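Local coordinates for putative iron-regulated protein A (Parabacteroides distasonis ATCC 8503, PDB 4ECG), which binds calcium and is a putative iron-regulated, imelysin-like protein of the M75 peptidase family, possibly a metalloendopeptidase of unknown substrate, at residues W88-A93 / Y288-V293; D109-D114 / A275-Y280; Y280-L285 / G345-N350. One frame throughout, in Å; residues are numbered along the deposited sequence.

From the N terminus, the chain first reaches the end of helix 71-89, where residues 88-93 are met by helix 284-300, 195 residues further on; contact 1 closes that long loop. Contact 2 lies within it, joining loop 109-114 to loop 275-280 and closing a loop of 160 residues, and is thus nested in contact 1. At Tyr280, which it shares with contact 2, the chain enters contact 3, which closes a loop of 59 residues at 345-350, after helix 324-343. Contacts 2 and 3 are in series, whereas contacts 1 and 3 cross. One calcium ion touches contacts 1 and 2, and helix 284-300 carries halves of contacts 1 and 3.

Contact 1: residues W88-A93 / Y288-V293; sequences WEQSEA and YKNNIV. With CA (calcium ion), chain F.
The calcium site at the C-terminal end of helix 71-89 meets helix 284-300 through Glu89 and Asn291. After Glu89 the chain leaves the helix in a type I beta turn, Glu89 to Glu92, which brings both carboxylates to the same region. The amide of Asn291 lies alongside the Glu89 side chain, and its ND2 grips Glu89 twice. One bond runs to the backbone O of Glu89, 3.0 Å from ND2 and close to the amide plane. The other reaches Glu89 OE1, also 3.0 Å from ND2, from above the carboxylate plane. A bend at chi2 (-62°) folds the Glu89 chain back so that OE1 meets this amide. Glu89 is a known calcium-binding residue of this protein, yet its OE2 stays 3.3 Å from the ion here. The same OE2 stands 2.9 Å from Glu92 OE2, a close pair of acceptors whose repulsion the cation probably eases. Glu92 OE2 binds the calcium ion at 2.7 Å, and Asp109 supplies a further ligand. One residue past Glu89, in the turn, Gln90 NE2 donates to Asn290 OD1 at 2.7 Å, arriving from above the carbonyl plane with the two amides 71° apart. The Gln90 chain is extended beyond CG, which carries NE2 this far and lays it 3.7 Å from Val293 CG1. Lys250 takes Asn291 OD1 and Arg303 takes Gln90 OE1, so the amides of Asn291 and Gln90 each have partners for both O and N. Helix 239-259 touches Glu92 and Asn291, while helix 324-343 packs on other residues of 288-293.

Contact 2: residues D109-D114 / A275-Y280; sequences DSWPLD and AVESWY. With CA (calcium ion), chain F; CA (calcium ion), chain K.
Two irregular loops meet with the CA atoms of Trp111 and Glu277 6.7 Å apart, the second loop folding into a type II turn from Val276 to Trp279 and the first running on through a cis peptide into Pro112. The Trp111 indole carries most of the contact. Swung away from its own backbone nitrogen (chi1 -174°), it slides past Glu277, whose CA lies over the five-membered ring, 3.8 Å from its centroid, as a CH-pi contact, while Pro112 CB covers the opposite face. At the edge, Trp111 NE1 makes a weak hydrogen bond to Ala275 O at 3.3 Å. The far rim completes an aromatic cluster: its edge turns toward the face of Tyr280, planes at 72°, and Trp111 CZ2 meets Trp279 CD1 rim to rim at 3.9 Å. Two calcium ions are bound near the start of the first segment. Asp109 OD2, which also accepts from Trp88 NE1, binds one at 2.5 Å; Trp111 O binds another at 2.3 Å together with three waters. A water links Asp109 O to Glu277 OE2, which also accepts from His149. The nearness of Asp109 OD1 to Glu277 OE2, 3.8 Å, would probably be unfavourable alone, and is likely offset by calcium and by Arg85, salt-bridged to Asp109.

Contact 3: residues Y280-L285 / G345-N350; sequences YSWNSL and GYPFRN
The Trp282 indole has Pro347 over one face and the hydroxyl of Tyr346 at its edge. Pro347 CG sits 3.5 Å from the centroid of the six-membered ring and nearly on its normal, a CH-pi contact in which the pyrrolidine runs alongside the indole. Pro347 is a cis-proline in the loop between helices 324-343 and 355-377, and the cis peptide folds Tyr346 back so that Pro347 CB also covers one face of its ring. The edge of Trp282 is directed toward the face of that tyrosine, the planes 81° apart in an offset edge-to-face stack, with Trp282 CE3 and Tyr346 CE2 3.9 Å apart. Trp282 has a left-handed backbone conformation, the turn by which the chain enters helix 284-300, with Asn283 at the N-cap position. Arg349 CG lies between its backbone N and carbonyl carbon, and a bend at chi2 brings CD to 3.8 Å from Trp282 NE1; a further bend at chi3 turns NE. Asp158 binds both residues, accepting from Trp282 NE1 and forming a salt bridge with Arg349 NE, and Arg349 NH1 donates to Ala265 O. Leu285 lies against the start of segment 345-350, its CD1 3.6 Å from Gly345 O and its CG 4.1 Å from Phe348 CB. The Phe348 ring, with CG anti to the backbone N (chi1 -170°), turns toward helix 239-259 and meets Ile251 and Val255. Ser284 OG, already donating to Glu277 O, receives a water at 2.8 Å, and that water in turn accepts from Arg349 N at 3.0 Å.

Contact 1: residues W88-A93 / Y288-V293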
loop_
_atom_site.group_PDB
_atom_site.type_symbol
_atom_site.label_atom_id
_atom_site.label_comp_id
_atom_site.label_asym_id
_atom_site.label_seq_id
_atom_site.Cartn_x
_atom_site.Cartn_y
_atom_site.Cartn_z
ATOM N N TRP A 88 -3.961 -4.971 0.550
ATOM C CA TRP A 88 -2.977 -4.257 1.308
ATOM C C TRP A 88 -2.504 -3.055 0.505
ATOM O O TRP A 88 -2.377 -1.970 1.044
ATOM C CB TRP A 88 -1.799 -5.155 1.683
ATOM C CG TRP A 88 -0.596 -4.394 2.172
ATOM C CD1 TRP A 88 0.621 -4.311 1.558
ATOM C CD2 TRP A 88 -0.466 -3.578 3.376
ATOM N NE1 TRP A 88 1.463 -3.536 2.262
ATOM C CE2 TRP A 88 0.876 -3.067 3.369
ATOM C CE3 TRP A 88 -1.301 -3.246 4.413
ATOM C CZ2 TRP A 88 1.355 -2.225 4.344
ATOM C CZ3 TRP A 88 -0.815 -2.396 5.414
ATOM C CH2 TRP A 88 0.479 -1.895 5.371
ATOM N N GLU A 89 -2.224 -3.225 -0.774
ATOM C CA GLU A 89 -1.715 -2.107 -1.539
ATOM C C GLU A 89 -2.851 -1.117 -1.843
ATOM O O GLU A 89 -2.608 0.078 -1.963
ATOM C CB GLU A 89 -1.058 -2.582 -2.835
ATOM C CG GLU A 89 0.241 -3.310 -2.697
ATOM C CD GLU A 89 1.347 -2.479 -2.079
ATOM O OE1 GLU A 89 1.864 -1.539 -2.694
ATOM O OE2 GLU A 89 1.728 -2.790 -0.958
ATOM N N GLN A 90 -4.081 -1.630 -1.950
ATOM C CA GLN A 90 -5.279 -0.812 -2.066
ATOM C C GLN A 90 -5.604 -0.061 -0.781
ATOM O O GLN A 90 -6.607 0.662 -0.720
ATOM C CB GLN A 90 -6.480 -1.640 -2.563
ATOM C CG GLN A 90 -6.284 -2.074 -4.015
ATOM C CD GLN A 90 -7.509 -2.662 -4.681
ATOM O OE1 GLN A 90 -8.504 -2.924 -4.054
ATOM N NE2 GLN A 90 -7.407 -2.891 -5.966
ATOM N N SER A 91 -4.725 -0.156 0.227
ATOM C CA SER A 91 -4.982 0.505 1.503
ATOM C C SER A 91 -3.961 1.556 1.833
ATOM O O SER A 91 -4.027 2.160 2.905
ATOM C CB SER A 91 -5.044 -0.523 2.632
ATOM O OG SER A 91 -3.758 -0.856 3.082
ATOM N N GLU A 92 -3.043 1.817 0.912
ATOM C CA GLU A 92 -1.960 2.749 1.184
ATOM C C GLU A 92 -2.375 4.214 1.123
ATOM O O GLU A 92 -1.562 5.085 1.505
ATOM C CB GLU A 92 -0.721 2.468 0.331
ATOM C CG GLU A 92 0.018 1.196 0.792
ATOM C CD GLU A 92 1.480 1.076 0.339
ATOM O OE1 GLU A 92 2.175 2.110 0.193
ATOM O OE2 GLU A 92 1.937 -0.090 0.176
ATOM N N ALA A 93 -3.613 4.499 0.697
ATOM C CA ALA A 93 -4.122 5.892 0.759
ATOM C C ALA A 93 -4.578 6.225 2.177
ATOM O O ALA A 93 -4.866 7.385 2.470
ATOM C CB ALA A 93 -5.261 6.136 -0.238
ATOM N N TYR A 288 1.743 -0.693 -7.814
ATOM C CA TYR A 288 1.654 0.747 -7.995
ATOM C C TYR A 288 0.264 1.179 -8.442
ATOM O O TYR A 288 -0.279 2.151 -7.924
ATOM C CB TYR A 288 2.705 1.295 -8.946
ATOM C CG TYR A 288 4.153 0.837 -8.744
ATOM C CD1 TYR A 288 4.659 0.524 -7.507
ATOM C CD2 TYR A 288 5.001 0.757 -9.821
ATOM C CE1 TYR A 288 5.980 0.114 -7.339
ATOM C CE2 TYR A 288 6.324 0.366 -9.667
ATOM C CZ TYR A 288 6.795 0.016 -8.425
ATOM O OH TYR A 288 8.080 -0.437 -8.322
ATOM N N LYS A 289 -0.302 0.457 -9.406
ATOM C CA LYS A 289 -1.685 0.612 -9.801
ATOM C C LYS A 289 -2.607 0.481 -8.596
ATOM O O LYS A 289 -3.557 1.283 -8.442
ATOM C CB LYS A 289 -2.082 -0.432 -10.898
ATOM C CG LYS A 289 -3.559 -0.461 -11.275
ATOM C CD LYS A 289 -4.021 -1.840 -11.749
ATOM C CE LYS A 289 -4.412 -2.731 -10.582
ATOM N NZ LYS A 289 -4.659 -4.122 -11.017
ATOM N N ASN A 290 -2.367 -0.533 -7.751
ATOM C CA ASN A 290 -3.294 -0.721 -6.620
ATOM C C ASN A 290 -3.199 0.443 -5.614
ATOM O O ASN A 290 -4.222 0.866 -5.075
ATOM C CB ASN A 290 -3.128 -2.084 -5.964
ATOM C CG ASN A 290 -3.814 -3.194 -6.757
ATOM O OD1 ASN A 290 -4.968 -3.033 -7.213
ATOM N ND2 ASN A 290 -3.144 -4.361 -6.853
ATOM N N ASN A 291 -1.993 0.961 -5.394
ATOM C CA ASN A 291 -1.840 2.168 -4.615
ATOM C C ASN A 291 -2.668 3.376 -5.129
ATOM O O ASN A 291 -3.162 4.198 -4.345
ATOM C CB ASN A 291 -0.400 2.618 -4.620
ATOM C CG ASN A 291 0.555 1.663 -3.937
ATOM O OD1 ASN A 291 1.745 1.646 -4.283
ATOM N ND2 ASN A 291 0.064 0.881 -2.964
ATOM N N ILE A 292 -2.822 3.504 -6.438
ATOM C CA ILE A 292 -3.633 4.609 -6.947
ATOM C C ILE A 292 -5.105 4.203 -6.882
ATOM O O ILE A 292 -5.932 5.030 -6.631
ATOM C CB ILE A 292 -3.192 5.017 -8.347
ATOM C CG1 ILE A 292 -1.695 5.344 -8.339
ATOM C CG2 ILE A 292 -4.037 6.171 -8.849
ATOM C CD1 ILE A 292 -1.229 6.435 -7.354
ATOM N N VAL A 293 -5.431 2.919 -7.001
ATOM C CA VAL A 293 -6.831 2.462 -6.801
ATOM C C VAL A 293 -7.256 2.829 -5.369
ATOM O O VAL A 293 -8.365 3.226 -5.136
ATOM C CB VAL A 293 -7.084 0.958 -7.185
ATOM C CG1 VAL A 293 -8.503 0.502 -6.871
ATOM C CG2 VAL A 293 -6.933 0.752 -8.659
HETATM CA CA CA F . 4.478 -1.119 -0.027
#

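Contact 2: residues D109-D114 / A275-Y280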
loop_
_atom_site.group_PDB
_atom_site.type_symbol
_atom_site.label_atom_id
_atom_site.label_comp_id
_atom_site.label_asym_id
_atom_site.label_seq_id
_atom_site.Cartn_x
_atom_site.Cartn_y
_atom_site.Cartn_z
ATOM N N ASP A 109 5.873 -4.944 5.703
ATOM C CA ASP A 109 6.204 -4.653 4.317
ATOM C C ASP A 109 7.457 -3.805 4.157
ATOM O O ASP A 109 7.512 -2.915 3.309
ATOM C CB ASP A 109 4.979 -3.991 3.656
ATOM C CG ASP A 109 4.973 -4.069 2.097
ATOM O OD1 ASP A 109 5.532 -5.017 1.487
ATOM O OD2 ASP A 109 4.334 -3.161 1.486
ATOM N N SER A 110 8.502 -4.144 4.903
ATOM C CA SER A 110 9.756 -3.435 4.737
ATOM C C SER A 110 10.456 -3.789 3.423
ATOM O O SER A 110 10.489 -4.953 2.991
ATOM C CB SER A 110 10.689 -3.662 5.944
ATOM O OG SER A 110 10.110 -3.153 7.141
ATOM N N TRP A 111 11.031 -2.756 2.812
ATOM C CA TRP A 111 11.888 -2.870 1.645
ATOM C C TRP A 111 12.944 -1.769 1.684
ATOM O O TRP A 111 12.655 -0.619 2.087
ATOM C CB TRP A 111 11.029 -2.729 0.385
ATOM C CG TRP A 111 11.798 -2.965 -0.876
ATOM C CD1 TRP A 111 12.284 -2.019 -1.764
ATOM C CD2 TRP A 111 12.251 -4.250 -1.407
ATOM N NE1 TRP A 111 13.007 -2.616 -2.771
ATOM C CE2 TRP A 111 13.028 -3.949 -2.608
ATOM C CE3 TRP A 111 12.168 -5.562 -0.975
ATOM C CZ2 TRP A 111 13.628 -4.943 -3.353
ATOM C CZ3 TRP A 111 12.765 -6.561 -1.732
ATOM C CH2 TRP A 111 13.470 -6.261 -2.901
ATOM N N PRO A 112 14.196 -2.097 1.312
ATOM C CA PRO A 112 14.726 -3.441 1.004
ATOM C C PRO A 112 14.977 -4.288 2.261
ATOM O O PRO A 112 14.760 -3.827 3.387
ATOM C CB PRO A 112 16.065 -3.143 0.302
ATOM C CG PRO A 112 16.486 -1.855 0.899
ATOM C CD PRO A 112 15.233 -1.066 1.177
ATOM N N LEU A 113 15.455 -5.504 2.033
ATOM C CA LEU A 113 15.654 -6.469 3.063
ATOM C C LEU A 113 17.124 -6.516 3.458
ATOM O O LEU A 113 17.999 -6.199 2.676
ATOM C CB LEU A 113 15.192 -7.870 2.587
ATOM C CG LEU A 113 13.732 -8.022 2.178
ATOM C CD1 LEU A 113 13.548 -9.395 1.484
ATOM C CD2 LEU A 113 12.769 -7.825 3.360
ATOM N N ASP A 114 17.375 -6.963 4.686
ATOM C CA ASP A 114 18.691 -7.301 5.110
ATOM C C ASP A 114 19.009 -8.743 4.705
ATOM O O ASP A 114 18.872 -9.703 5.494
ATOM C CB ASP A 114 18.808 -7.092 6.611
ATOM C CG ASP A 114 20.168 -7.558 7.184
ATOM O OD1 ASP A 114 21.085 -7.845 6.395
ATOM O OD2 ASP A 114 20.300 -7.626 8.421
ATOM N N ALA A 275 16.583 -2.010 -6.458
ATOM C CA ALA A 275 15.708 -1.042 -5.767
ATOM C C ALA A 275 14.226 -1.261 -6.079
ATOM O O ALA A 275 13.385 -0.653 -5.431
ATOM C CB ALA A 275 16.106 0.407 -6.052
ATOM N N VAL A 276 13.888 -2.094 -7.061
ATOM C CA VAL A 276 12.448 -2.279 -7.450
ATOM C C VAL A 276 11.708 -3.150 -6.454
ATOM O O VAL A 276 11.949 -4.337 -6.376
ATOM C CB VAL A 276 12.279 -2.919 -8.869
ATOM C CG1 VAL A 276 10.786 -3.228 -9.188
ATOM C CG2 VAL A 276 12.957 -2.060 -9.930
ATOM N N GLU A 277 10.817 -2.566 -5.669
ATOM C CA GLU A 277 9.992 -3.336 -4.765
ATOM C C GLU A 277 9.097 -4.365 -5.514
ATOM O O GLU A 277 8.371 -3.983 -6.413
ATOM C CB GLU A 277 9.119 -2.366 -3.953
ATOM C CG GLU A 277 8.499 -2.999 -2.708
ATOM C CD GLU A 277 7.841 -1.998 -1.736
ATOM O OE1 GLU A 277 8.123 -0.775 -1.826
ATOM O OE2 GLU A 277 7.037 -2.463 -0.868
ATOM N N SER A 278 9.133 -5.638 -5.093
ATOM C CA SER A 278 8.364 -6.764 -5.667
ATOM C C SER A 278 8.934 -7.216 -7.013
ATOM O O SER A 278 8.271 -7.855 -7.780
ATOM C CB SER A 278 6.887 -6.454 -5.843
ATOM O OG SER A 278 6.315 -6.154 -4.603
ATOM N N TRP A 279 10.201 -6.967 -7.266
ATOM C CA TRP A 279 10.832 -7.637 -8.360
ATOM C C TRP A 279 10.980 -9.125 -8.223
ATOM O O TRP A 279 11.099 -9.825 -9.234
ATOM C CB TRP A 279 12.174 -6.974 -8.674
ATOM C CG TRP A 279 13.382 -7.426 -7.907
ATOM C CD1 TRP A 279 13.923 -6.849 -6.771
ATOM C CD2 TRP A 279 14.307 -8.506 -8.260
ATOM N NE1 TRP A 279 15.055 -7.507 -6.374
ATOM C CE2 TRP A 279 15.369 -8.477 -7.246
ATOM C CE3 TRP A 279 14.356 -9.447 -9.260
ATOM C CZ2 TRP A 279 16.428 -9.350 -7.264
ATOM C CZ3 TRP A 279 15.429 -10.330 -9.274
ATOM C CH2 TRP A 279 16.435 -10.290 -8.276
ATOM N N TYR A 280 10.989 -9.664 -7.018
ATOM C CA TYR A 280 11.114 -11.131 -6.916
ATOM C C TYR A 280 9.976 -11.831 -7.658
ATOM O O TYR A 280 10.191 -12.819 -8.373
ATOM C CB TYR A 280 11.167 -11.612 -5.446
ATOM C CG TYR A 280 12.266 -10.986 -4.606
ATOM C CD1 TYR A 280 13.543 -10.719 -5.137
ATOM C CD2 TYR A 280 12.049 -10.675 -3.277
ATOM C CE1 TYR A 280 14.550 -10.166 -4.345
ATOM C CE2 TYR A 280 13.038 -10.098 -2.510
ATOM C CZ TYR A 280 14.287 -9.850 -3.025
ATOM O OH TYR A 280 15.274 -9.249 -2.219
HETATM CA CA CA F . 4.478 -1.119 -0.027
HETATM CA CA CA K . 12.174 1.594 2.646
HETATM O O HOH W 1 7.678 -0.990 1.456
HETATM O O HOH W 2 11.958 0.111 4.517
HETATM O O HOH W 3 16.056 -6.767 -0.660
HETATM O O HOH W 4 13.830 2.240 0.964
HETATM O O HOH W 5 10.003 0.571 2.137
#

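Contact 3: residues Y280-L285 / G345-N350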
loop_
_atom_site.group_PDB
_atom_site.type_symbol
_atom_site.label_atom_id
_atom_site.label_comp_id
_atom_site.label_asym_id
_atom_site.label_seq_id
_atom_site.Cartn_x
_atom_site.Cartn_y
_atom_site.Cartn_z
ATOM N N TYR A 280 10.989 -9.664 -7.018
ATOM C CA TYR A 280 11.114 -11.131 -6.916
ATOM C C TYR A 280 9.976 -11.831 -7.658
ATOM O O TYR A 280 10.191 -12.819 -8.373
ATOM C CB TYR A 280 11.167 -11.612 -5.446
ATOM C CG TYR A 280 12.266 -10.986 -4.606
ATOM C CD1 TYR A 280 13.543 -10.719 -5.137
ATOM C CD2 TYR A 280 12.049 -10.675 -3.277
ATOM C CE1 TYR A 280 14.550 -10.166 -4.345
ATOM C CE2 TYR A 280 13.038 -10.098 -2.510
ATOM C CZ TYR A 280 14.287 -9.850 -3.025
ATOM O OH TYR A 280 15.274 -9.249 -2.219
ATOM N N SER A 281 8.769 -11.283 -7.519
ATOM C CA SER A 281 7.574 -11.892 -8.029
ATOM C C SER A 281 7.012 -11.159 -9.239
ATOM O O SER A 281 5.993 -11.614 -9.809
ATOM C CB SER A 281 6.500 -11.926 -6.932
ATOM O OG SER A 281 6.120 -10.627 -6.561
ATOM N N TRP A 282 7.646 -10.058 -9.630
ATOM C CA TRP A 282 7.109 -9.182 -10.708
ATOM C C TRP A 282 5.721 -8.682 -10.347
ATOM O O TRP A 282 4.790 -8.852 -11.103
ATOM C CB TRP A 282 7.046 -9.910 -12.068
ATOM C CG TRP A 282 8.368 -10.364 -12.661
ATOM C CD1 TRP A 282 9.618 -10.391 -12.049
ATOM C CD2 TRP A 282 8.615 -10.918 -14.020
ATOM N NE1 TRP A 282 10.567 -10.890 -12.898
ATOM C CE2 TRP A 282 10.041 -11.210 -14.087
ATOM C CE3 TRP A 282 7.818 -11.206 -15.119
ATOM C CZ2 TRP A 282 10.633 -11.751 -15.223
ATOM C CZ3 TRP A 282 8.406 -11.762 -16.263
ATOM C CH2 TRP A 282 9.781 -12.031 -16.317
ATOM N N ASN A 283 5.557 -8.103 -9.163
ATOM C CA ASN A 283 4.265 -7.611 -8.742
ATOM C C ASN A 283 4.301 -6.106 -8.677
ATOM O O ASN A 283 3.388 -5.506 -8.160
ATOM C CB ASN A 283 3.847 -8.219 -7.378
ATOM C CG ASN A 283 2.339 -8.541 -7.271
ATOM O OD1 ASN A 283 1.818 -9.515 -7.865
ATOM N ND2 ASN A 283 1.659 -7.784 -6.418
ATOM N N SER A 284 5.317 -5.485 -9.239
ATOM C CA SER A 284 5.556 -4.075 -8.932
ATOM C C SER A 284 4.483 -3.171 -9.527
ATOM O O SER A 284 3.859 -2.352 -8.805
ATOM C CB SER A 284 6.934 -3.667 -9.409
ATOM O OG SER A 284 7.841 -4.737 -9.151
ATOM N N LEU A 285 4.263 -3.327 -10.826
ATOM C CA LEU A 285 3.227 -2.543 -11.521
ATOM C C LEU A 285 1.833 -2.794 -10.974
ATOM O O LEU A 285 1.068 -1.857 -10.868
ATOM C CB LEU A 285 3.258 -2.760 -13.042
ATOM C CG LEU A 285 4.559 -2.272 -13.718
ATOM C CD1 LEU A 285 4.604 -2.697 -15.178
ATOM C CD2 LEU A 285 4.757 -0.763 -13.531
ATOM N N GLY A 345 6.063 -0.826 -19.386
ATOM C CA GLY A 345 6.396 -2.159 -19.825
ATOM C C GLY A 345 6.550 -3.131 -18.673
ATOM O O GLY A 345 7.203 -2.846 -17.713
ATOM N N TYR A 346 5.978 -4.317 -18.829
ATOM C CA TYR A 346 5.948 -5.344 -17.807
ATOM C C TYR A 346 6.952 -6.418 -18.098
ATOM O O TYR A 346 7.101 -6.845 -19.254
ATOM C CB TYR A 346 4.552 -5.990 -17.767
ATOM C CG TYR A 346 4.464 -7.240 -16.897
ATOM C CD1 TYR A 346 4.163 -7.151 -15.551
ATOM C CD2 TYR A 346 4.701 -8.508 -17.435
ATOM C CE1 TYR A 346 4.069 -8.304 -14.771
ATOM C CE2 TYR A 346 4.614 -9.656 -16.658
ATOM C CZ TYR A 346 4.299 -9.541 -15.338
ATOM O OH TYR A 346 4.191 -10.641 -14.585
ATOM N N PRO A 347 7.629 -6.908 -17.057
ATOM C CA PRO A 347 7.581 -6.429 -15.688
ATOM C C PRO A 347 8.456 -5.184 -15.585
ATOM O O PRO A 347 9.339 -5.015 -16.413
ATOM C CB PRO A 347 8.212 -7.577 -14.931
ATOM C CG PRO A 347 9.297 -8.060 -15.862
ATOM C CD PRO A 347 8.703 -7.900 -17.246
ATOM N N PHE A 348 8.248 -4.351 -14.566
ATOM C CA PHE A 348 9.035 -3.076 -14.356
ATOM C C PHE A 348 10.506 -3.361 -14.212
ATOM O O PHE A 348 11.335 -2.629 -14.713
ATOM C CB PHE A 348 8.580 -2.425 -13.068
ATOM C CG PHE A 348 9.095 -1.017 -12.825
ATOM C CD1 PHE A 348 9.207 -0.086 -13.855
ATOM C CD2 PHE A 348 9.379 -0.610 -11.535
ATOM C CE1 PHE A 348 9.614 1.200 -13.590
ATOM C CE2 PHE A 348 9.790 0.677 -11.254
ATOM C CZ PHE A 348 9.904 1.583 -12.284
ATOM N N ARG A 349 10.853 -4.429 -13.519
ATOM C CA ARG A 349 12.296 -4.753 -13.424
ATOM C C ARG A 349 13.052 -4.970 -14.705
ATOM O O ARG A 349 14.280 -4.942 -14.651
ATOM C CB ARG A 349 12.588 -5.902 -12.441
ATOM C CG ARG A 349 11.992 -7.241 -12.793
ATOM C CD ARG A 349 12.814 -8.013 -13.763
ATOM N NE ARG A 349 13.817 -8.824 -13.133
ATOM C CZ ARG A 349 15.130 -8.684 -13.291
ATOM N NH1 ARG A 349 15.656 -7.692 -13.993
ATOM N NH2 ARG A 349 15.928 -9.584 -12.742
ATOM N N ASN A 350 12.370 -5.235 -15.824
ATOM C CA ASN A 350 13.037 -5.339 -17.123
ATOM C C ASN A 350 12.791 -4.176 -18.023
ATOM O O ASN A 350 13.181 -4.187 -19.173
ATOM C CB ASN A 350 12.616 -6.635 -17.844
ATOM C CG ASN A 350 13.260 -7.859 -17.249
ATOM O OD1 ASN A 350 14.354 -7.792 -16.713
ATOM N ND2 ASN A 350 12.580 -8.976 -17.318
HETATM O O HOH W 6 9.065 -5.678 -11.473
#